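Local coordinates for intracellular protease/amidase (PDB 4K2H), which is of unproven function but belongs to the DJ-1/PfpI family, binds zinc and may act as a peptidase, at residues V9-G14 against V71-P76; A20-D25 against G157-F162. The protein carries 1 engineered substitution. One frame throughout, in Å; residues are numbered along the deposited sequence.

Overall arrangement
From the N terminus, strand 6-11 leads through the loop at residues 12-16 into helix 17-29, so the first segments of both contacts follow each other closely. Contact 1 then closes a loop of 56 intervening residues by setting strand 69-72 beside strand 6-11. Contact 2 closes a longer one, 131 residues, by bringing helix 159-171 against helix 17-29. The segments alternate along the chain, so the two loops cross. With centres about 13 Å apart, the contacts also meet directly: Ala20 CB lies 4.1 Å from both Pro73 CG and Leu11 CD2. Contact 1 pairs two strands of the sheet and contact 2 two helices; the Ala20 packing joins the two layers.

Contact 1. Residues V9-G14 against V71-P76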
ATOM      1  N   VAL A   9      11.206  -8.167   4.417  1.00 26.55           N
ATOM      2  CA  VAL A   9       9.916  -8.377   3.754  1.00 26.07           C
ATOM      3  C   VAL A   9      10.249  -9.196   2.522  1.00 26.39           C
ATOM      4  O   VAL A   9      11.047  -8.774   1.679  1.00 25.65           O
ATOM      5  CB  VAL A   9       9.245  -7.049   3.366  1.00 26.62           C
ATOM      6  CG1 VAL A   9       7.914  -7.270   2.633  1.00 26.23           C
ATOM      7  CG2 VAL A   9       9.022  -6.188   4.593  1.00 26.98           C
ATOM      8  N   LEU A  10       9.686 -10.391   2.433  1.00 26.45           N
ATOM      9  CA  LEU A  10      10.017 -11.265   1.316  1.00 26.35           C
ATOM     10  C   LEU A  10       9.094 -10.964   0.149  1.00 25.32           C
ATOM     11  O   LEU A  10       7.870 -10.913   0.292  1.00 25.20           O
ATOM     12  CB  LEU A  10       9.902 -12.748   1.703  1.00 26.39           C
ATOM     13  CG  LEU A  10      10.720 -13.194   2.917  1.00 26.76           C
ATOM     14  CD1 LEU A  10      10.694 -14.701   3.036  1.00 26.99           C
ATOM     15  CD2 LEU A  10      12.153 -12.712   2.866  1.00 27.23           C
ATOM     16  N   LEU A  11       9.702 -10.791  -1.015  1.00 25.20           N
ATOM     17  CA  LEU A  11       8.966 -10.430  -2.212  1.00 23.94           C
ATOM     18  C   LEU A  11       9.127 -11.485  -3.303  1.00 24.09           C
ATOM     19  O   LEU A  11      10.112 -11.474  -4.012  1.00 24.26           O
ATOM     20  CB  LEU A  11       9.428  -9.067  -2.726  1.00 23.38           C
ATOM     21  CG  LEU A  11       9.251  -7.854  -1.821  1.00 23.38           C
ATOM     22  CD1 LEU A  11       9.594  -6.578  -2.586  1.00 23.08           C
ATOM     23  CD2 LEU A  11       7.848  -7.750  -1.218  1.00 23.06           C
ATOM     24  N   ALA A  12       8.146 -12.362  -3.465  1.00 23.82           N
ATOM     25  CA  ALA A  12       8.178 -13.342  -4.550  1.00 24.44           C
ATOM     26  C   ALA A  12       7.344 -12.820  -5.741  1.00 24.55           C
ATOM     27  O   ALA A  12       6.543 -11.906  -5.569  1.00 25.80           O
ATOM     28  CB  ALA A  12       7.651 -14.680  -4.067  1.00 24.51           C
ATOM     29  N   PRO A  13       7.516 -13.401  -6.945  1.00 24.53           N
ATOM     30  CA  PRO A  13       6.689 -12.896  -8.059  1.00 24.92           C
ATOM     31  C   PRO A  13       5.229 -13.072  -7.736  1.00 25.20           C
ATOM     32  O   PRO A  13       4.836 -14.137  -7.247  1.00 25.24           O
ATOM     33  CB  PRO A  13       7.161 -13.751  -9.278  1.00 25.18           C
ATOM     34  CG  PRO A  13       8.586 -14.066  -8.944  1.00 24.67           C
ATOM     35  CD  PRO A  13       8.574 -14.300  -7.437  1.00 24.62           C
ATOM     36  N   GLY A  14       4.431 -12.027  -7.958  1.00 25.12           N
ATOM     37  CA  GLY A  14       3.027 -12.074  -7.569  1.00 25.63           C
ATOM     38  C   GLY A  14       2.673 -11.693  -6.134  1.00 24.73           C
ATOM     39  O   GLY A  14       1.558 -11.822  -5.729  1.00 25.39           O
ATOM     40  N   VAL A  71       8.417 -10.610   7.373  1.00 27.00           N
ATOM     41  CA  VAL A  71       7.066 -10.456   6.830  1.00 26.29           C
ATOM     42  C   VAL A  71       6.866 -11.310   5.593  1.00 25.42           C
ATOM     43  O   VAL A  71       7.650 -11.243   4.643  1.00 25.23           O
ATOM     44  CB  VAL A  71       6.805  -8.999   6.440  1.00 25.78           C
ATOM     45  CG1 VAL A  71       5.415  -8.848   5.849  1.00 26.00           C
ATOM     46  CG2 VAL A  71       6.967  -8.105   7.639  1.00 25.75           C
ATOM     47  N   LEU A  72       5.792 -12.082   5.588  1.00 26.20           N
ATOM     48  CA  LEU A  72       5.435 -12.917   4.439  1.00 26.53           C
ATOM     49  C   LEU A  72       4.139 -12.420   3.842  1.00 26.03           C
ATOM     50  O   LEU A  72       3.073 -12.731   4.342  1.00 27.15           O
ATOM     51  CB  LEU A  72       5.318 -14.380   4.848  1.00 27.50           C
ATOM     52  CG  LEU A  72       6.559 -14.968   5.520  1.00 27.87           C
ATOM     53  CD1 LEU A  72       6.180 -16.309   6.123  1.00 29.70           C
ATOM     54  CD2 LEU A  72       7.688 -15.150   4.521  1.00 28.03           C
ATOM     55  N   PRO A  73       4.219 -11.579   2.803  1.00 25.89           N
ATOM     56  CA  PRO A  73       2.995 -11.096   2.142  1.00 25.58           C
ATOM     57  C   PRO A  73       2.221 -12.221   1.474  1.00 25.32           C
ATOM     58  O   PRO A  73       2.729 -13.306   1.309  1.00 25.74           O
ATOM     59  CB  PRO A  73       3.493 -10.094   1.090  1.00 25.86           C
ATOM     60  CG  PRO A  73       4.974 -10.078   1.160  1.00 26.13           C
ATOM     61  CD  PRO A  73       5.450 -10.947   2.299  1.00 25.97           C
ATOM     62  N   GLY A  74       0.979 -11.952   1.118  1.00 25.79           N
ATOM     63  CA  GLY A  74       0.152 -12.889   0.394  1.00 26.47           C
ATOM     64  C   GLY A  74       0.222 -12.631  -1.088  1.00 27.32           C
ATOM     65  O   GLY A  74       1.318 -12.303  -1.635  1.00 27.82           O
ATOM     66  N   GLY A  75      -0.944 -12.746  -1.730  1.00 28.20           N
ATOM     67  CA  GLY A  75      -1.064 -12.856  -3.183  1.00 28.80           C
ATOM     68  C   GLY A  75      -1.084 -14.315  -3.628  1.00 29.69           C
ATOM     69  O   GLY A  75      -0.282 -15.119  -3.146  1.00 30.51           O
ATOM     70  N   PRO A  76      -2.003 -14.676  -4.541  1.00 30.71           N
ATOM     71  CA  PRO A  76      -2.173 -16.106  -4.849  1.00 31.57           C
ATOM     72  C   PRO A  76      -0.915 -16.748  -5.407  1.00 31.74           C
ATOM     73  O   PRO A  76      -0.479 -17.780  -4.874  1.00 33.68           O
ATOM     74  CB  PRO A  76      -3.333 -16.141  -5.871  1.00 32.39           C
ATOM     75  CG  PRO A  76      -3.644 -14.705  -6.233  1.00 31.83           C
ATOM     76  CD  PRO A  76      -3.029 -13.825  -5.187  1.00 31.01           C
TER
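Val9 and Val71 form a parallel beta bridge between neighbouring strands of the central sheet in the DJ-1/PfpI alpha/beta fold; the segments run in directions only 9° apart. Their side chains lie side by side on the face packed by helix 17-29, Val9 CG2 being 4.0 Å from Val71 CB. At Leu10 the backbone N-H donates to Val71 O over 3.1 Å, almost straight at 177°. The Leu10 side chain leaves on the other face, CG anti to the carbonyl carbon (chi1 -55°), where CD1 presses on Leu72 CD2 at 3.4 Å, tighter than usual for two carbons; helices 76-83 and 86-97 pack there. Leu10 O would next meet a backbone N-H in a regular parallel pair, but Pro73 has none: its ring carbon CG lies 3.1 Å from Leu10 O, and the pairing stops. Leu11 CD2 reaches the same CG more loosely, at 4.4 Å. Beyond this the chains continue as loops, the second carrying the Leu-Pro-Gly-Gly sequence familiar from DJ-1 relatives, with Gly74 N bonded to Glu19 OE1 and Gly75 at the N-cap position of helix 76-83. They meet again backbone to backbone, Gly14 O lying 3.8 Å from Gly75 CA.

Contact 2. Residues A20-D25 against G157-F162; sequences AIVTLD and GHVFDF. With ZN (zinc ion), chain P.
Val22 touches both Val159 and Phe160 where two helices of the DJ-1/PfpI alpha/beta fold, 17-29 and 159-171, pack against each other. No hydrogen bond links the two segments, so the contact consists of interlocking side chains. Val22 has the largest buried area of the set. With CG1 anti to the backbone N (chi1 176°), that methyl meets both partners. It lies 3.7 Å from Val159 CG1 and also over one face of the Phe160 ring: a CH-pi contact, 3.8 Å from the Phe160 centroid to Val22 CG1 and 28° off the ring normal. The methyl is displaced toward the rim, which explains the close 3.4 Å approach of Val22 CG1 to Phe160 CE1. Elsewhere the Phe160 ring meets that of Tyr186 near the C terminus.

Val159 points toward helix 17-29. Its CG1 sits between the backbone N and the carbonyl carbon (chi1 71°), which turns this branch to Val22, 3.8 Å from Val22 CB, while CG2 is directed at Thr23.

Thr23 completes the trio. Its OG1 is 3.8 Å from Val159 CG2. Thr23 OG1 also lies at the edge of the Phe162 ring, in its plane, 3.7 Å from Phe162 CE2. Its hydroxyl is hydrogen-bonded to Glu19 O of the same helix, which is consistent with the apolar neighbours around it.

The pair also lies at the dimer interface: Val22 packs on Val22 of the second subunit, and one turn on, Asp25 enters a zinc site shared between subunits. Glu16, Glu17 and His49 of the second subunit complete that site. Arg29 forms a salt bridge with Asp25 OD2, while Asp25 OD1 binds the zinc ion at 2.1 Å.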
ATOM      1  N   ALA A  20       2.271  -5.799   1.498  1.00 27.51           N
ATOM      2  CA  ALA A  20       3.663  -5.524   1.685  1.00 26.42           C
ATOM      3  C   ALA A  20       3.989  -4.044   1.811  1.00 26.69           C
ATOM      4  O   ALA A  20       4.783  -3.644   2.673  1.00 25.85           O
ATOM      5  CB  ALA A  20       4.470  -6.109   0.528  1.00 25.82           C
ATOM      6  N   ILE A  21       3.442  -3.222   0.927  1.00 26.81           N
ATOM      7  CA  ILE A  21       3.821  -1.805   0.954  1.00 28.22           C
ATOM      8  C   ILE A  21       3.281  -1.050   2.174  1.00 26.95           C
ATOM      9  O   ILE A  21       4.004  -0.209   2.712  1.00 25.95           O
ATOM     10  CB  ILE A  21       3.450  -1.051  -0.343  1.00 30.19           C
ATOM     11  CG1 ILE A  21       4.341  -1.459  -1.526  1.00 32.20           C
ATOM     12  CG2 ILE A  21       3.542   0.446  -0.145  1.00 30.85           C
ATOM     13  CD1 ILE A  21       5.498  -2.390  -1.196  1.00 33.70           C
ATOM     14  N   VAL A  22       2.045  -1.329   2.611  1.00 26.42           N
ATOM     15  CA  VAL A  22       1.520  -0.644   3.807  1.00 26.38           C
ATOM     16  C   VAL A  22       2.386  -1.046   5.005  1.00 26.87           C
ATOM     17  O   VAL A  22       2.791  -0.184   5.782  1.00 28.22           O
ATOM     18  CB  VAL A  22       0.018  -0.885   4.056  1.00 26.97           C
ATOM     19  CG1 VAL A  22      -0.452  -0.238   5.363  1.00 28.08           C
ATOM     20  CG2 VAL A  22      -0.817  -0.306   2.933  1.00 26.86           C
ATOM     21  N   THR A  23       2.759  -2.329   5.106  1.00 26.51           N
ATOM     22  CA  THR A  23       3.538  -2.789   6.249  1.00 25.61           C
ATOM     23  C   THR A  23       4.903  -2.117   6.244  1.00 26.60           C
ATOM     24  O   THR A  23       5.435  -1.688   7.274  1.00 25.29           O
ATOM     25  CB  THR A  23       3.742  -4.318   6.234  1.00 25.43           C
ATOM     26  OG1 THR A  23       2.487  -4.976   6.118  1.00 24.69           O
ATOM     27  CG2 THR A  23       4.434  -4.794   7.527  1.00 25.85           C
ATOM     28  N   LEU A  24       5.490  -2.040   5.057  1.00 26.08           N
ATOM     29  CA  LEU A  24       6.770  -1.406   4.926  1.00 26.98           C
ATOM     30  C   LEU A  24       6.692   0.088   5.264  1.00 27.15           C
ATOM     31  O   LEU A  24       7.552   0.639   5.942  1.00 28.24           O
ATOM     32  CB  LEU A  24       7.260  -1.638   3.501  1.00 27.64           C
ATOM     33  CG  LEU A  24       8.608  -1.064   3.227  1.00 28.08           C
ATOM     34  CD1 LEU A  24       9.300  -1.986   2.237  1.00 28.22           C
ATOM     35  CD2 LEU A  24       8.462   0.378   2.747  1.00 28.17           C
ATOM     36  N   ASP A  25       5.670   0.751   4.774  1.00 26.84           N
ATOM     37  CA  ASP A  25       5.489   2.174   5.072  1.00 27.86           C
ATOM     38  C   ASP A  25       5.375   2.404   6.598  1.00 27.61           C
ATOM     39  O   ASP A  25       6.017   3.293   7.168  1.00 26.26           O
ATOM     40  CB  ASP A  25       4.263   2.705   4.309  1.00 27.16           C
ATOM     41  CG  ASP A  25       3.741   3.998   4.839  1.00 28.90           C
ATOM     42  OD1 ASP A  25       3.975   5.007   4.169  1.00 30.78           O
ATOM     43  OD2 ASP A  25       3.040   4.048   5.897  1.00 29.50           O
ATOM     44  N   GLY A 157      -7.651  -5.681   4.254  1.00 30.84           N
ATOM     45  CA  GLY A 157      -8.474  -4.781   5.052  1.00 30.74           C
ATOM     46  C   GLY A 157      -7.935  -4.577   6.434  1.00 30.40           C
ATOM     47  O   GLY A 157      -8.246  -3.601   7.073  1.00 32.22           O
ATOM     48  N   HIS A 158      -7.131  -5.494   6.927  1.00 30.98           N
ATOM     49  CA  HIS A 158      -6.619  -5.368   8.298  1.00 30.75           C
ATOM     50  C   HIS A 158      -5.132  -5.087   8.368  1.00 29.39           C
ATOM     51  O   HIS A 158      -4.543  -5.205   9.434  1.00 28.54           O
ATOM     52  CB  HIS A 158      -6.912  -6.634   9.079  1.00 32.21           C
ATOM     53  CG  HIS A 158      -8.360  -6.956   9.176  1.00 33.07           C
ATOM     54  ND1 HIS A 158      -9.228  -6.214   9.936  1.00 34.95           N
ATOM     55  CD2 HIS A 158      -9.085  -7.970   8.650  1.00 34.46           C
ATOM     56  CE1 HIS A 158     -10.438  -6.736   9.855  1.00 36.17           C
ATOM     57  NE2 HIS A 158     -10.376  -7.812   9.091  1.00 36.35           N
ATOM     58  N   VAL A 159      -4.546  -4.625   7.262  1.00 28.59           N
ATOM     59  CA  VAL A 159      -3.103  -4.478   7.169  1.00 28.58           C
ATOM     60  C   VAL A 159      -2.533  -3.433   8.126  1.00 29.82           C
ATOM     61  O   VAL A 159      -1.443  -3.605   8.640  1.00 28.62           O
ATOM     62  CB  VAL A 159      -2.669  -4.184   5.716  1.00 29.22           C
ATOM     63  CG1 VAL A 159      -3.078  -2.777   5.283  1.00 29.84           C
ATOM     64  CG2 VAL A 159      -1.174  -4.375   5.565  1.00 29.41           C
ATOM     65  N   PHE A 160      -3.269  -2.354   8.386  1.00 32.47           N
ATOM     66  CA  PHE A 160      -2.794  -1.346   9.337  1.00 32.83           C
ATOM     67  C   PHE A 160      -2.671  -1.959  10.721  1.00 34.04           C
ATOM     68  O   PHE A 160      -1.646  -1.796  11.394  1.00 33.29           O
ATOM     69  CB  PHE A 160      -3.694  -0.107   9.330  1.00 34.38           C
ATOM     70  CG  PHE A 160      -3.515   0.773   8.102  1.00 35.22           C
ATOM     71  CD1 PHE A 160      -2.338   1.491   7.909  1.00 34.03           C
ATOM     72  CD2 PHE A 160      -4.538   0.898   7.153  1.00 36.33           C
ATOM     73  CE1 PHE A 160      -2.168   2.293   6.789  1.00 35.69           C
ATOM     74  CE2 PHE A 160      -4.374   1.704   6.033  1.00 36.35           C
ATOM     75  CZ  PHE A 160      -3.184   2.402   5.845  1.00 35.22           C
ATOM     76  N   ASP A 161      -3.699  -2.699  11.127  1.00 35.84           N
ATOM     77  CA  ASP A 161      -3.681  -3.330  12.439  0.50 35.77           C
ATOM     78  C   ASP A 161      -2.492  -4.289  12.539  1.00 35.19           C
ATOM     79  O   ASP A 161      -1.767  -4.289  13.552  1.00 35.46           O
ATOM     80  CB  ASP A 161      -5.000  -4.056  12.721  0.50 36.73           C
ATOM     81  CG  ASP A 161      -5.159  -4.420  14.189  0.50 37.77           C
ATOM     82  OD1 ASP A 161      -4.234  -4.111  14.967  0.50 37.38           O
ATOM     83  OD2 ASP A 161      -6.202  -5.011  14.561  0.50 39.63           O
ATOM     84  N   PHE A 162      -2.283  -5.076  11.489  1.00 33.08           N
ATOM     85  CA  PHE A 162      -1.167  -6.024  11.407  1.00 31.36           C
ATOM     86  C   PHE A 162       0.174  -5.321  11.542  1.00 30.55           C
ATOM     87  O   PHE A 162       1.027  -5.736  12.345  1.00 29.00           O
ATOM     88  CB  PHE A 162      -1.274  -6.811  10.092  1.00 30.82           C
ATOM     89  CG  PHE A 162      -0.033  -7.594   9.722  1.00 30.77           C
ATOM     90  CD1 PHE A 162       0.182  -8.877  10.228  1.00 31.27           C
ATOM     91  CD2 PHE A 162       0.896  -7.061   8.834  1.00 29.85           C
ATOM     92  CE1 PHE A 162       1.314  -9.603   9.869  1.00 30.05           C
ATOM     93  CE2 PHE A 162       2.017  -7.786   8.463  1.00 30.58           C
ATOM     94  CZ  PHE A 162       2.234  -9.055   9.004  1.00 30.63           C
TER
HETATM   95 ZN    ZN P 201       5.365   5.423   2.650  1.00 34.66          ZN